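Local structure of cell wall surface anchor family protein (Streptococcus agalactiae serogroup V, 3TW0) at residues Val59-Thr64 / Gly141-Gln146; Val77-Gly82 / Gly264-Ser269; Thr177-Ile182 / Lys299-Pro304. The protein forms the adhesive tip of the Group B Streptococcus pilus, probably meeting host molecules through its magnesium-binding von Willebrand factor A domain. The protein carries 2 engineered substitutions. All blocks are in the same frame, centred on the assembly; numbering follows the deposited sequence.

Contact 1 (Val59-Thr64 / Gly141-Gln146). With MG (magnesium ion), chain E; ACT (acetate ion), chain F.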
ATOM      1  N   VAL A  59       0.397 -13.569   3.983  1.00 14.85           N
ATOM      2  CA  VAL A  59      -0.187 -12.263   4.227  1.00 14.41           C
ATOM      3  C   VAL A  59      -0.650 -11.698   2.882  1.00 15.59           C
ATOM      4  O   VAL A  59       0.160 -11.242   2.051  1.00 14.52           O
ATOM      5  CB  VAL A  59       0.811 -11.295   4.897  1.00 14.43           C
ATOM      6  CG1 VAL A  59       0.148  -9.885   5.119  1.00 12.12           C
ATOM      7  CG2 VAL A  59       1.330 -11.855   6.215  1.00 13.45           C
ATOM      8  N   THR A  60      -1.964 -11.755   2.659  1.00 15.87           N
ATOM      9  CA  THR A  60      -2.554 -11.152   1.474  1.00 16.12           C
ATOM     10  C   THR A  60      -3.067  -9.756   1.835  1.00 15.92           C
ATOM     11  O   THR A  60      -3.671  -9.564   2.884  1.00 16.99           O
ATOM     12  CB  THR A  60      -3.673 -12.021   0.885  1.00 16.17           C
ATOM     13  OG1 THR A  60      -3.158 -13.329   0.559  1.00 15.00           O
ATOM     14  CG2 THR A  60      -4.198 -11.384  -0.373  1.00 17.71           C
ATOM     15  N   TYR A  61      -2.813  -8.780   0.974  1.00 15.36           N
ATOM     16  CA  TYR A  61      -3.069  -7.396   1.334  1.00 15.69           C
ATOM     17  C   TYR A  61      -3.539  -6.576   0.187  1.00 15.02           C
ATOM     18  O   TYR A  61      -3.306  -6.898  -0.980  1.00 14.96           O
ATOM     19  CB  TYR A  61      -1.813  -6.718   1.899  1.00 15.32           C
ATOM     20  CG  TYR A  61      -0.737  -6.372   0.873  1.00 17.42           C
ATOM     21  CD1 TYR A  61      -0.692  -5.099   0.297  1.00 14.85           C
ATOM     22  CD2 TYR A  61       0.292  -7.290   0.540  1.00 16.87           C
ATOM     23  CE1 TYR A  61       0.296  -4.766  -0.629  1.00 16.06           C
ATOM     24  CE2 TYR A  61       1.312  -6.940  -0.367  1.00 16.76           C
ATOM     25  CZ  TYR A  61       1.294  -5.676  -0.959  1.00 17.14           C
ATOM     26  OH  TYR A  61       2.274  -5.268  -1.877  1.00 16.66           O
ATOM     27  N   ALA A  62      -4.180  -5.484   0.550  1.00 14.66           N
ATOM     28  CA  ALA A  62      -4.464  -4.429  -0.382  1.00 14.74           C
ATOM     29  C   ALA A  62      -4.476  -3.145   0.442  1.00 14.35           C
ATOM     30  O   ALA A  62      -3.415  -2.774   0.949  1.00 14.77           O
ATOM     31  CB  ALA A  62      -5.754  -4.699  -1.136  1.00 13.12           C
ATOM     32  N   SER A  63      -5.619  -2.463   0.609  1.00 13.88           N
ATOM     33  CA  SER A  63      -5.676  -1.298   1.515  1.00 13.70           C
ATOM     34  C   SER A  63      -5.362  -1.693   2.948  1.00 13.80           C
ATOM     35  O   SER A  63      -5.018  -0.847   3.795  1.00 13.85           O
ATOM     36  CB  SER A  63      -7.067  -0.644   1.484  1.00 14.52           C
ATOM     37  OG  SER A  63      -7.310  -0.098   0.202  1.00 15.24           O
ATOM     38  N   THR A  64      -5.567  -2.974   3.236  1.00 13.46           N
ATOM     39  CA  THR A  64      -5.289  -3.516   4.540  1.00 13.60           C
ATOM     40  C   THR A  64      -4.981  -4.984   4.405  1.00 14.92           C
ATOM     41  O   THR A  64      -4.949  -5.514   3.286  1.00 14.41           O
ATOM     42  CB  THR A  64      -6.451  -3.261   5.528  1.00 13.65           C
ATOM     43  OG1 THR A  64      -6.047  -3.684   6.833  1.00 13.98           O
ATOM     44  CG2 THR A  64      -7.722  -4.029   5.108  1.00 14.01           C
ATOM     45  N   GLY A 141      -9.211  -1.712  -2.099  1.00 17.67           N
ATOM     46  CA  GLY A 141      -8.294  -2.256  -3.113  1.00 17.61           C
ATOM     47  C   GLY A 141      -7.059  -1.416  -3.415  1.00 17.48           C
ATOM     48  O   GLY A 141      -6.438  -1.604  -4.437  1.00 18.33           O
ATOM     49  N   ALA A 142      -6.683  -0.520  -2.515  1.00 16.63           N
ATOM     50  CA  ALA A 142      -5.380   0.205  -2.637  1.00 15.60           C
ATOM     51  C   ALA A 142      -4.161  -0.724  -2.422  1.00 15.37           C
ATOM     52  O   ALA A 142      -4.302  -1.875  -2.071  1.00 14.75           O
ATOM     53  CB  ALA A 142      -5.350   1.393  -1.665  1.00 14.86           C
ATOM     54  N   THR A 143      -2.945  -0.221  -2.645  1.00 16.00           N
ATOM     55  CA  THR A 143      -1.739  -1.057  -2.485  1.00 14.54           C
ATOM     56  C   THR A 143      -0.943  -0.552  -1.269  1.00 13.76           C
ATOM     57  O   THR A 143      -0.033   0.257  -1.405  1.00 14.52           O
ATOM     58  CB  THR A 143      -0.921  -1.074  -3.781  1.00 14.68           C
ATOM     59  OG1 THR A 143      -1.806  -1.282  -4.893  1.00 15.25           O
ATOM     60  CG2 THR A 143       0.148  -2.197  -3.781  1.00 14.88           C
ATOM     61  N   PHE A 144      -1.338  -0.971  -0.073  1.00 13.50           N
ATOM     62  CA  PHE A 144      -0.712  -0.479   1.144  1.00 13.65           C
ATOM     63  C   PHE A 144       0.423  -1.458   1.486  1.00 13.45           C
ATOM     64  O   PHE A 144       0.369  -2.180   2.473  1.00 14.16           O
ATOM     65  CB  PHE A 144      -1.732  -0.409   2.298  1.00 13.71           C
ATOM     66  CG  PHE A 144      -1.309   0.483   3.436  1.00 13.53           C
ATOM     67  CD1 PHE A 144      -0.024   1.020   3.492  1.00 10.92           C
ATOM     68  CD2 PHE A 144      -2.187   0.744   4.477  1.00 11.88           C
ATOM     69  CE1 PHE A 144       0.345   1.858   4.556  1.00 11.85           C
ATOM     70  CE2 PHE A 144      -1.823   1.583   5.548  1.00 12.91           C
ATOM     71  CZ  PHE A 144      -0.567   2.151   5.579  1.00 13.54           C
ATOM     72  N   THR A 145       1.405  -1.525   0.609  1.00 13.20           N
ATOM     73  CA  THR A 145       2.600  -2.332   0.821  1.00 13.49           C
ATOM     74  C   THR A 145       3.264  -2.168   2.188  1.00 13.21           C
ATOM     75  O   THR A 145       3.649  -3.163   2.799  1.00 15.18           O
ATOM     76  CB  THR A 145       3.600  -2.085  -0.343  1.00 12.30           C
ATOM     77  OG1 THR A 145       2.966  -2.474  -1.580  1.00 12.20           O
ATOM     78  CG2 THR A 145       4.872  -2.926  -0.190  1.00 10.82           C
ATOM     79  N   GLN A 146       3.389  -0.933   2.676  1.00 13.26           N
ATOM     80  CA  GLN A 146       4.083  -0.705   3.946  1.00 12.44           C
ATOM     81  C   GLN A 146       3.434  -1.515   5.073  1.00 13.29           C
ATOM     82  O   GLN A 146       4.101  -2.223   5.819  1.00 12.25           O
ATOM     83  CB  GLN A 146       4.091   0.762   4.326  1.00 11.39           C
ATOM     84  CG  GLN A 146       4.835   1.064   5.658  1.00  9.68           C
ATOM     85  CD  GLN A 146       4.950   2.533   5.914  1.00 12.93           C
ATOM     86  OE1 GLN A 146       4.420   3.347   5.148  1.00 12.03           O
ATOM     87  NE2 GLN A 146       5.654   2.906   6.988  1.00 12.91           N
TER
HETATM   88 MG    MG E 701      -2.151  -2.236  -6.738  1.00 20.16          MG
HETATM   89  C   ACT F 702      -4.395  -0.106  -6.437  1.00 17.37           C
HETATM   90  O   ACT F 702      -3.959  -1.181  -6.884  1.00 16.64           O
HETATM   91  OXT ACT F 702      -3.622   0.472  -5.641  1.00 15.99           O
HETATM   92  CH3 ACT F 702      -5.760   0.455  -6.810  1.00 17.40           C
HETATM   93  O   HOH W   1      -2.163  -3.481   3.306  1.00 24.98           O
HETATM   94  O   HOH W   2      -0.502  -3.228  -6.814  1.00 18.47           O
HETATM   95  O   HOH W   3      -1.098  -0.514  -7.646  1.00 16.47           O

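Contact 2 (Val77-Gly82 / Gly264-Ser269)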
ATOM      1  N   VAL A  77     -13.526  13.245  -2.424  1.00 17.06           N
ATOM      2  CA  VAL A  77     -12.812  14.475  -2.644  1.00 17.11           C
ATOM      3  C   VAL A  77     -13.178  15.466  -1.524  1.00 16.52           C
ATOM      4  O   VAL A  77     -13.682  15.064  -0.476  1.00 17.36           O
ATOM      5  CB  VAL A  77     -13.034  15.035  -4.106  1.00 16.69           C
ATOM      6  CG1 VAL A  77     -12.426  14.096  -5.124  1.00 17.49           C
ATOM      7  CG2 VAL A  77     -14.529  15.254  -4.437  1.00 18.31           C
ATOM      8  N   ALA A  78     -12.897  16.745  -1.701  1.00 16.97           N
ATOM      9  CA  ALA A  78     -13.200  17.720  -0.641  1.00 18.02           C
ATOM     10  C   ALA A  78     -13.353  19.087  -1.245  1.00 18.65           C
ATOM     11  O   ALA A  78     -12.910  19.314  -2.375  1.00 19.41           O
ATOM     12  CB  ALA A  78     -12.099  17.732   0.434  1.00 17.38           C
ATOM     13  N   ASP A  79     -13.982  19.987  -0.498  1.00 19.66           N
ATOM     14  CA  ASP A  79     -14.081  21.350  -0.939  1.00 21.34           C
ATOM     15  C   ASP A  79     -12.781  22.077  -0.570  1.00 22.15           C
ATOM     16  O   ASP A  79     -11.801  21.441  -0.113  1.00 21.08           O
ATOM     17  CB  ASP A  79     -15.352  22.047  -0.390  1.00 21.05           C
ATOM     18  CG  ASP A  79     -15.291  22.348   1.108  1.00 22.64           C
ATOM     19  OD1 ASP A  79     -14.189  22.281   1.689  1.00 21.02           O
ATOM     20  OD2 ASP A  79     -16.370  22.650   1.711  1.00 21.35           O
ATOM     21  N   GLN A  80     -12.782  23.399  -0.764  1.00 23.18           N
ATOM     22  CA  GLN A  80     -11.597  24.233  -0.560  1.00 23.85           C
ATOM     23  C   GLN A  80     -11.169  24.330   0.898  1.00 24.26           C
ATOM     24  O   GLN A  80     -10.024  24.712   1.183  1.00 25.23           O
ATOM     25  CB  GLN A  80     -11.822  25.621  -1.152  1.00 24.73           C
ATOM     26  CG  GLN A  80     -12.714  26.530  -0.293  1.00 27.29           C
ATOM     27  CD  GLN A  80     -12.963  27.863  -0.937  1.00 30.40           C
ATOM     28  OE1 GLN A  80     -13.102  27.968  -2.166  1.00 31.68           O
ATOM     29  NE2 GLN A  80     -13.043  28.895  -0.114  1.00 29.51           N
ATOM     30  N   ASN A  81     -12.057  23.946   1.816  1.00 23.63           N
ATOM     31  CA  ASN A  81     -11.706  23.858   3.243  1.00 23.76           C
ATOM     32  C   ASN A  81     -11.333  22.457   3.766  1.00 23.65           C
ATOM     33  O   ASN A  81     -11.138  22.267   4.972  1.00 24.43           O
ATOM     34  CB  ASN A  81     -12.806  24.488   4.110  1.00 22.99           C
ATOM     35  CG  ASN A  81     -13.046  25.920   3.753  1.00 23.88           C
ATOM     36  OD1 ASN A  81     -12.095  26.706   3.636  1.00 22.86           O
ATOM     37  ND2 ASN A  81     -14.307  26.277   3.524  1.00 22.88           N
ATOM     38  N   GLY A  82     -11.223  21.483   2.884  1.00 22.70           N
ATOM     39  CA  GLY A  82     -10.951  20.100   3.326  1.00 22.46           C
ATOM     40  C   GLY A  82     -12.205  19.341   3.768  1.00 22.22           C
ATOM     41  O   GLY A  82     -12.109  18.256   4.329  1.00 21.99           O
ATOM     42  N   GLY A 264     -22.001  23.087   5.825  1.00 34.82           N
ATOM     43  CA  GLY A 264     -20.792  23.931   5.866  1.00 33.42           C
ATOM     44  C   GLY A 264     -19.867  23.868   4.653  1.00 32.89           C
ATOM     45  O   GLY A 264     -18.739  24.351   4.697  1.00 32.27           O
ATOM     46  N   TYR A 265     -20.342  23.277   3.560  1.00 31.99           N
ATOM     47  CA  TYR A 265     -19.560  23.247   2.342  1.00 31.43           C
ATOM     48  C   TYR A 265     -19.373  24.630   1.750  1.00 32.04           C
ATOM     49  O   TYR A 265     -20.263  25.488   1.860  1.00 32.17           O
ATOM     50  CB  TYR A 265     -20.225  22.356   1.318  1.00 31.16           C
ATOM     51  CG  TYR A 265     -20.161  20.884   1.642  1.00 29.38           C
ATOM     52  CD1 TYR A 265     -21.239  20.224   2.223  1.00 28.49           C
ATOM     53  CD2 TYR A 265     -19.020  20.151   1.360  1.00 29.57           C
ATOM     54  CE1 TYR A 265     -21.181  18.844   2.493  1.00 27.11           C
ATOM     55  CE2 TYR A 265     -18.949  18.790   1.630  1.00 26.96           C
ATOM     56  CZ  TYR A 265     -20.018  18.147   2.183  1.00 26.54           C
ATOM     57  OH  TYR A 265     -19.910  16.802   2.432  1.00 25.98           O
ATOM     58  N   ALA A 266     -18.215  24.850   1.139  1.00 31.73           N
ATOM     59  CA  ALA A 266     -17.974  26.062   0.386  1.00 32.38           C
ATOM     60  C   ALA A 266     -18.750  25.941  -0.917  1.00 33.16           C
ATOM     61  O   ALA A 266     -18.433  25.092  -1.756  1.00 32.84           O
ATOM     62  CB  ALA A 266     -16.499  26.240   0.104  1.00 31.85           C
ATOM     63  N   ILE A 267     -19.782  26.770  -1.070  1.00 33.56           N
ATOM     64  CA  ILE A 267     -20.614  26.738  -2.274  1.00 34.78           C
ATOM     65  C   ILE A 267     -20.594  28.111  -2.912  1.00 35.16           C
ATOM     66  O   ILE A 267     -21.011  29.083  -2.296  1.00 35.17           O
ATOM     67  CB  ILE A 267     -22.079  26.363  -1.981  1.00 34.92           C
ATOM     68  CG1 ILE A 267     -22.170  25.158  -1.048  1.00 35.22           C
ATOM     69  CG2 ILE A 267     -22.834  26.094  -3.278  1.00 35.66           C
ATOM     70  CD1 ILE A 267     -23.544  24.962  -0.445  1.00 34.31           C
ATOM     71  N   ASN A 268     -20.086  28.186  -4.133  1.00 35.47           N
ATOM     72  CA  ASN A 268     -20.022  29.440  -4.860  1.00 36.16           C
ATOM     73  C   ASN A 268     -20.988  29.390  -6.039  1.00 36.34           C
ATOM     74  O   ASN A 268     -20.627  28.926  -7.133  1.00 36.06           O
ATOM     75  CB  ASN A 268     -18.595  29.730  -5.334  1.00 36.12           C
ATOM     76  CG  ASN A 268     -18.490  31.037  -6.138  1.00 38.51           C
ATOM     77  OD1 ASN A 268     -19.501  31.643  -6.532  1.00 40.79           O
ATOM     78  ND2 ASN A 268     -17.268  31.466  -6.387  1.00 38.83           N
ATOM     79  N   SER A 269     -22.215  29.835  -5.780  1.00 36.29           N
ATOM     80  CA  SER A 269     -23.292  29.950  -6.773  1.00 36.31           C
ATOM     81  C   SER A 269     -23.385  28.933  -7.918  1.00 35.36           C
ATOM     82  O   SER A 269     -22.885  29.196  -9.010  1.00 35.72           O
ATOM     83  CB  SER A 269     -23.315  31.362  -7.365  1.00 36.95           C
ATOM     84  OG  SER A 269     -22.059  31.751  -7.903  1.00 38.57           O
TER
HETATM   85  O   HOH W   4     -16.027  23.894   3.830  1.00 23.37           O

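Contact 3 (Thr177-Ile182 / Lys299-Pro304). With ACT (acetate ion), chain F.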
ATOM      1  N   THR A 177       0.346   2.596  -3.336  1.00 13.15           N
ATOM      2  CA  THR A 177      -0.515   3.755  -3.535  1.00 13.49           C
ATOM      3  C   THR A 177      -1.123   4.200  -2.206  1.00 13.17           C
ATOM      4  O   THR A 177      -2.089   4.954  -2.171  1.00 12.67           O
ATOM      5  CB  THR A 177      -1.678   3.411  -4.485  1.00 12.71           C
ATOM      6  OG1 THR A 177      -2.403   2.308  -3.935  1.00 14.90           O
ATOM      7  CG2 THR A 177      -1.185   3.019  -5.873  1.00 13.37           C
ATOM      8  N   MET A 178      -0.556   3.705  -1.111  1.00 13.97           N
ATOM      9  CA  MET A 178      -0.965   4.086   0.235  1.00 14.70           C
ATOM     10  C   MET A 178       0.284   3.932   1.057  1.00 14.33           C
ATOM     11  O   MET A 178       1.095   3.076   0.707  1.00 14.25           O
ATOM     12  CB  MET A 178      -2.020   3.110   0.746  1.00 13.61           C
ATOM     13  CG  MET A 178      -2.727   3.582   1.988  1.00 15.22           C
ATOM     14  SD  MET A 178      -4.222   2.561   2.324  1.00 18.55           S
ATOM     15  CE  MET A 178      -5.447   3.383   1.265  1.00 12.69           C
ATOM     16  N   SER A 179       0.409   4.701   2.144  1.00 13.30           N
ATOM     17  CA  SER A 179       1.592   4.630   2.998  1.00 13.34           C
ATOM     18  C   SER A 179       1.326   5.265   4.335  1.00 13.19           C
ATOM     19  O   SER A 179       0.425   6.110   4.460  1.00 13.19           O
ATOM     20  CB  SER A 179       2.790   5.339   2.318  1.00 12.80           C
ATOM     21  OG  SER A 179       2.536   6.734   2.249  1.00 11.69           O
ATOM     22  N   TYR A 180       2.087   4.871   5.355  1.00 12.29           N
ATOM     23  CA  TYR A 180       2.052   5.664   6.598  1.00 12.72           C
ATOM     24  C   TYR A 180       2.790   7.011   6.492  1.00 13.55           C
ATOM     25  O   TYR A 180       3.810   7.108   5.799  1.00 13.79           O
ATOM     26  CB  TYR A 180       2.510   4.826   7.810  1.00 11.89           C
ATOM     27  CG  TYR A 180       1.512   3.761   8.228  1.00 12.55           C
ATOM     28  CD1 TYR A 180       0.252   4.124   8.715  1.00 13.30           C
ATOM     29  CD2 TYR A 180       1.821   2.405   8.150  1.00 13.49           C
ATOM     30  CE1 TYR A 180      -0.702   3.157   9.091  1.00 14.24           C
ATOM     31  CE2 TYR A 180       0.880   1.424   8.538  1.00 14.92           C
ATOM     32  CZ  TYR A 180      -0.378   1.820   9.013  1.00 15.09           C
ATOM     33  OH  TYR A 180      -1.318   0.876   9.400  1.00 15.25           O
ATOM     34  N   ALA A 181       2.268   8.050   7.170  1.00 13.29           N
ATOM     35  CA  ALA A 181       2.895   9.362   7.231  1.00 12.57           C
ATOM     36  C   ALA A 181       4.196   9.396   8.036  1.00 14.15           C
ATOM     37  O   ALA A 181       4.252   8.864   9.159  1.00 14.19           O
ATOM     38  CB  ALA A 181       1.945  10.388   7.850  1.00 11.03           C
ATOM     39  N   ILE A 182       5.187  10.135   7.503  1.00 14.53           N
ATOM     40  CA  ILE A 182       6.405  10.490   8.233  1.00 13.82           C
ATOM     41  C   ILE A 182       6.050  11.614   9.216  1.00 14.79           C
ATOM     42  O   ILE A 182       5.395  12.596   8.839  1.00 14.27           O
ATOM     43  CB  ILE A 182       7.517  10.912   7.267  1.00 13.89           C
ATOM     44  CG1 ILE A 182       7.944   9.714   6.416  1.00 13.23           C
ATOM     45  CG2 ILE A 182       8.726  11.489   8.041  1.00 13.74           C
ATOM     46  CD1 ILE A 182       8.808  10.052   5.150  1.00 14.04           C
ATOM     47  N   LYS A 299       6.765  12.853  -2.230  1.00 18.93           N
ATOM     48  CA  LYS A 299       5.958  13.000  -3.459  1.00 19.13           C
ATOM     49  C   LYS A 299       5.423  11.686  -4.015  1.00 18.77           C
ATOM     50  O   LYS A 299       4.628  11.685  -4.970  1.00 19.35           O
ATOM     51  CB  LYS A 299       6.775  13.720  -4.538  1.00 20.12           C
ATOM     52  CG  LYS A 299       7.279  15.116  -4.131  1.00 22.10           C
ATOM     53  CD  LYS A 299       8.426  15.598  -5.035  1.00 24.39           C
ATOM     54  CE  LYS A 299       8.407  17.103  -5.142  1.00 29.31           C
ATOM     55  NZ  LYS A 299       9.779  17.736  -5.010  1.00 35.40           N
ATOM     56  N   THR A 300       5.857  10.563  -3.437  1.00 18.19           N
ATOM     57  CA  THR A 300       5.294   9.246  -3.776  1.00 17.28           C
ATOM     58  C   THR A 300       5.011   8.352  -2.551  1.00 17.03           C
ATOM     59  O   THR A 300       5.427   8.654  -1.439  1.00 17.50           O
ATOM     60  CB  THR A 300       6.244   8.459  -4.674  1.00 17.05           C
ATOM     61  OG1 THR A 300       7.416   8.120  -3.917  1.00 18.51           O
ATOM     62  CG2 THR A 300       6.626   9.280  -5.917  1.00 17.28           C
ATOM     63  N   HIS A 301       4.350   7.224  -2.761  1.00 15.87           N
ATOM     64  CA  HIS A 301       4.201   6.244  -1.690  1.00 15.26           C
ATOM     65  C   HIS A 301       5.392   5.312  -1.615  1.00 15.21           C
ATOM     66  O   HIS A 301       5.611   4.675  -0.595  1.00 14.68           O
ATOM     67  CB  HIS A 301       2.848   5.495  -1.814  1.00 14.39           C
ATOM     68  CG  HIS A 301       1.691   6.428  -1.694  1.00 13.01           C
ATOM     69  ND1 HIS A 301       1.256   6.910  -0.477  1.00 16.09           N
ATOM     70  CD2 HIS A 301       0.993   7.100  -2.637  1.00 13.49           C
ATOM     71  CE1 HIS A 301       0.285   7.787  -0.672  1.00 14.13           C
ATOM     72  NE2 HIS A 301       0.113   7.925  -1.977  1.00 13.99           N
ATOM     73  N   GLY A 302       6.164   5.258  -2.695  1.00 15.80           N
ATOM     74  CA  GLY A 302       7.337   4.382  -2.774  1.00 15.69           C
ATOM     75  C   GLY A 302       8.365   4.815  -1.756  1.00 15.67           C
ATOM     76  O   GLY A 302       8.874   4.006  -0.994  1.00 16.06           O
ATOM     77  N   GLU A 303       8.647   6.113  -1.711  1.00 15.75           N
ATOM     78  CA  GLU A 303       9.665   6.593  -0.820  1.00 15.51           C
ATOM     79  C   GLU A 303       9.394   6.303   0.671  1.00 15.17           C
ATOM     80  O   GLU A 303      10.248   5.728   1.354  1.00 14.34           O
ATOM     81  CB  GLU A 303      10.045   8.065  -1.088  1.00 15.10           C
ATOM     82  CG  GLU A 303      11.197   8.510  -0.176  1.00 17.74           C
ATOM     83  CD  GLU A 303      11.507  10.002  -0.215  1.00 20.86           C
ATOM     84  OE1 GLU A 303      10.735  10.774  -0.816  1.00 20.39           O
ATOM     85  OE2 GLU A 303      12.549  10.406   0.366  1.00 20.99           O
ATOM     86  N   PRO A 304       8.207   6.693   1.196  1.00 14.59           N
ATOM     87  CA  PRO A 304       8.056   6.369   2.614  1.00 13.35           C
ATOM     88  C   PRO A 304       8.078   4.876   2.856  1.00 13.18           C
ATOM     89  O   PRO A 304       8.580   4.446   3.904  1.00 11.73           O
ATOM     90  CB  PRO A 304       6.688   6.999   2.994  1.00 13.33           C
ATOM     91  CG  PRO A 304       6.012   7.285   1.641  1.00 14.15           C
ATOM     92  CD  PRO A 304       7.155   7.615   0.729  1.00 13.89           C
TER
HETATM   93  C   ACT F 702      -4.395  -0.106  -6.437  1.00 17.37           C
HETATM   94  O   ACT F 702      -3.959  -1.181  -6.884  1.00 16.64           O
HETATM   95  OXT ACT F 702      -3.622   0.472  -5.641  1.00 15.99           O
HETATM   96  CH3 ACT F 702      -5.760   0.455  -6.810  1.00 17.40           C

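Contact 1 (Val59-Thr64 / Gly141-Gln146)
F144 turns an edge of its ring to S63: the carbonyl oxygen S63 O lies in the ring plane, 3.3 Å from F144 CD2. CG of F144 stands opposite the backbone N (chi1 -161°), which carries the ring away from A62, and its outer end meets the ring of Y180. The Y61 ring is approached obliquely by the backbone at F144 O and T145 N and by the methyl of T143, whose CG2 is 4.1 Å from Y61 CE1. Beyond the ring, the phenol is held chiefly by a hydrogen bond to H170 NE2; its partner across the contact is T145, with Y61 OH 2.9 Å from T145 OG1 and either hydroxyl a possible donor.

These loops form part of the metal-ion-dependent adhesion site (MIDAS) of the von Willebrand factor A fold, to which S20 and S22 of the DxSxS motif also contribute. T143 OG1 binds the magnesium ion at 2.1 Å, and two waters and an acetate oxygen join the two serines to complete six ligands. The T143 hydroxyl OG1 also donates to the other acetate oxygen, OXT, at 2.6 Å. The acetate, probably from the crystallisation liquor, may mimic an acidic side chain of a partner.

One backbone bond ties the end of strand 55-61 to the loop leading into helix 145-159: F144 N donates to A62 O (2.9 Å). A water joins the same oxygen to F144 O. F144 is the centre of an inverse gamma turn and also occupies the N-cap position. Next to this link, the hydroxyl S63 OG accepts from A142 N at 2.8 Å.

Contact 2 (Val77-Gly82 / Gly264-Ser269)
D79 reaches across to A266 with one carboxylate oxygen: D79 OD2 accepts from A266 N at 2.9 Å along a nearly straight N-H (165°), the donor standing well above the carboxylate plane. The same oxygen lies 3.3 Å from Y265 CA. D79 gets there because CG sits between its backbone N and carbonyl carbon (chi1 72°). Around this bond A266 CB rests 3.8 Å from Q80 CG, and the amide of N81 lies alongside.

A water forms the next layer, donating to D79 OD2 and to G264 O and accepting from N81 ND2. D79 OD1 receives N81 N at 2.7 Å in an Asx turn, and also K83 N just past the type I turn D79-G82, which joins strands 70-78 and 84-85. This hairpin turn is thereby tied, away from the metal site, to the loop between helix 257-263, ended by a Schellman motif at G264, and strand 271-276, which pairs antiparallel with 70-78. Y265 is fixed by its hydroxyl to A84 O and by a cation-pi contact with K83.

Two backbone N-H groups on one oxygen and one N-H plus a water on the other would probably stabilise negative charge on D79, consistent with an ionised carboxylate.

Contact 3 (Thr177-Ile182 / Lys299-Pro304)
S179 and H301 share the polar link of this contact. The hydroxyl S179 OG comes to the edge of the imidazole and hydrogen-bonds H301 ND1 at 3.0 Å, with the donor undecided. The serine torsion (chi1 68°) sets OG between the backbone N and the carbonyl carbon, from where it reaches ND1.

One face of the ring is covered by backbone. The peptide joining T177 to M178 lies over it, with T177 C 3.6 Å and M178 N 3.5 Å above the plane and both displaced toward the rim. On the same face, M178 C lies 3.5 Å from H301 ND1.

Van der Waals contacts centre on P304, near the start of helix 302-312. P304 CG meets S179 OG at 3.6 Å, and P304 CB faces Y180 O. The apolar pair here is I182 CD1 with P304 CB, at 4.3 Å. The aromatic end of Y180 leads elsewhere, its hydroxyl bonding D220.

A capping bond within the 299-304 segment organises the helix start: E303 N donates to T300 OG1 at 3.2 Å, nearly straight at 167°. Through H301 and P304, the beginning of this helix is set against the loop that follows strand 165-172 in the von Willebrand factor A fold.

A ligand bond extends from the same loop, T177 OG1 donating to the acetate oxygen OXT at 2.8 Å.

Because serine and imidazole can each give or accept, the S179-H301 bond would fit either neutral tautomer of the histidine. The adjoining N-terminal end of the helix probably disfavours an added positive charge, so a neutral ring is the likelier state.

In the fold
Contacts 1 and 3 are neighbours, their centres 13 Å apart, and together they shape one side of the metal site. T143 N meets T177 OG1 at 2.9 Å, so the threonine that binds magnesium in contact 1 is probably positioned by the loop of contact 3, and Q146 OE1 and Y180 N pair likewise at 2.8 Å. The acetate is gripped from both contacts. Contact 2 stands apart, beside the antiparallel sheet, where a hairpin turn meets a loop: its centre is 31 Å from that of contact 1 and 26 Å from that of contact 3, and the nearest atoms are about 14 and 13 Å away. Its segments alternate along the chain with those of both others.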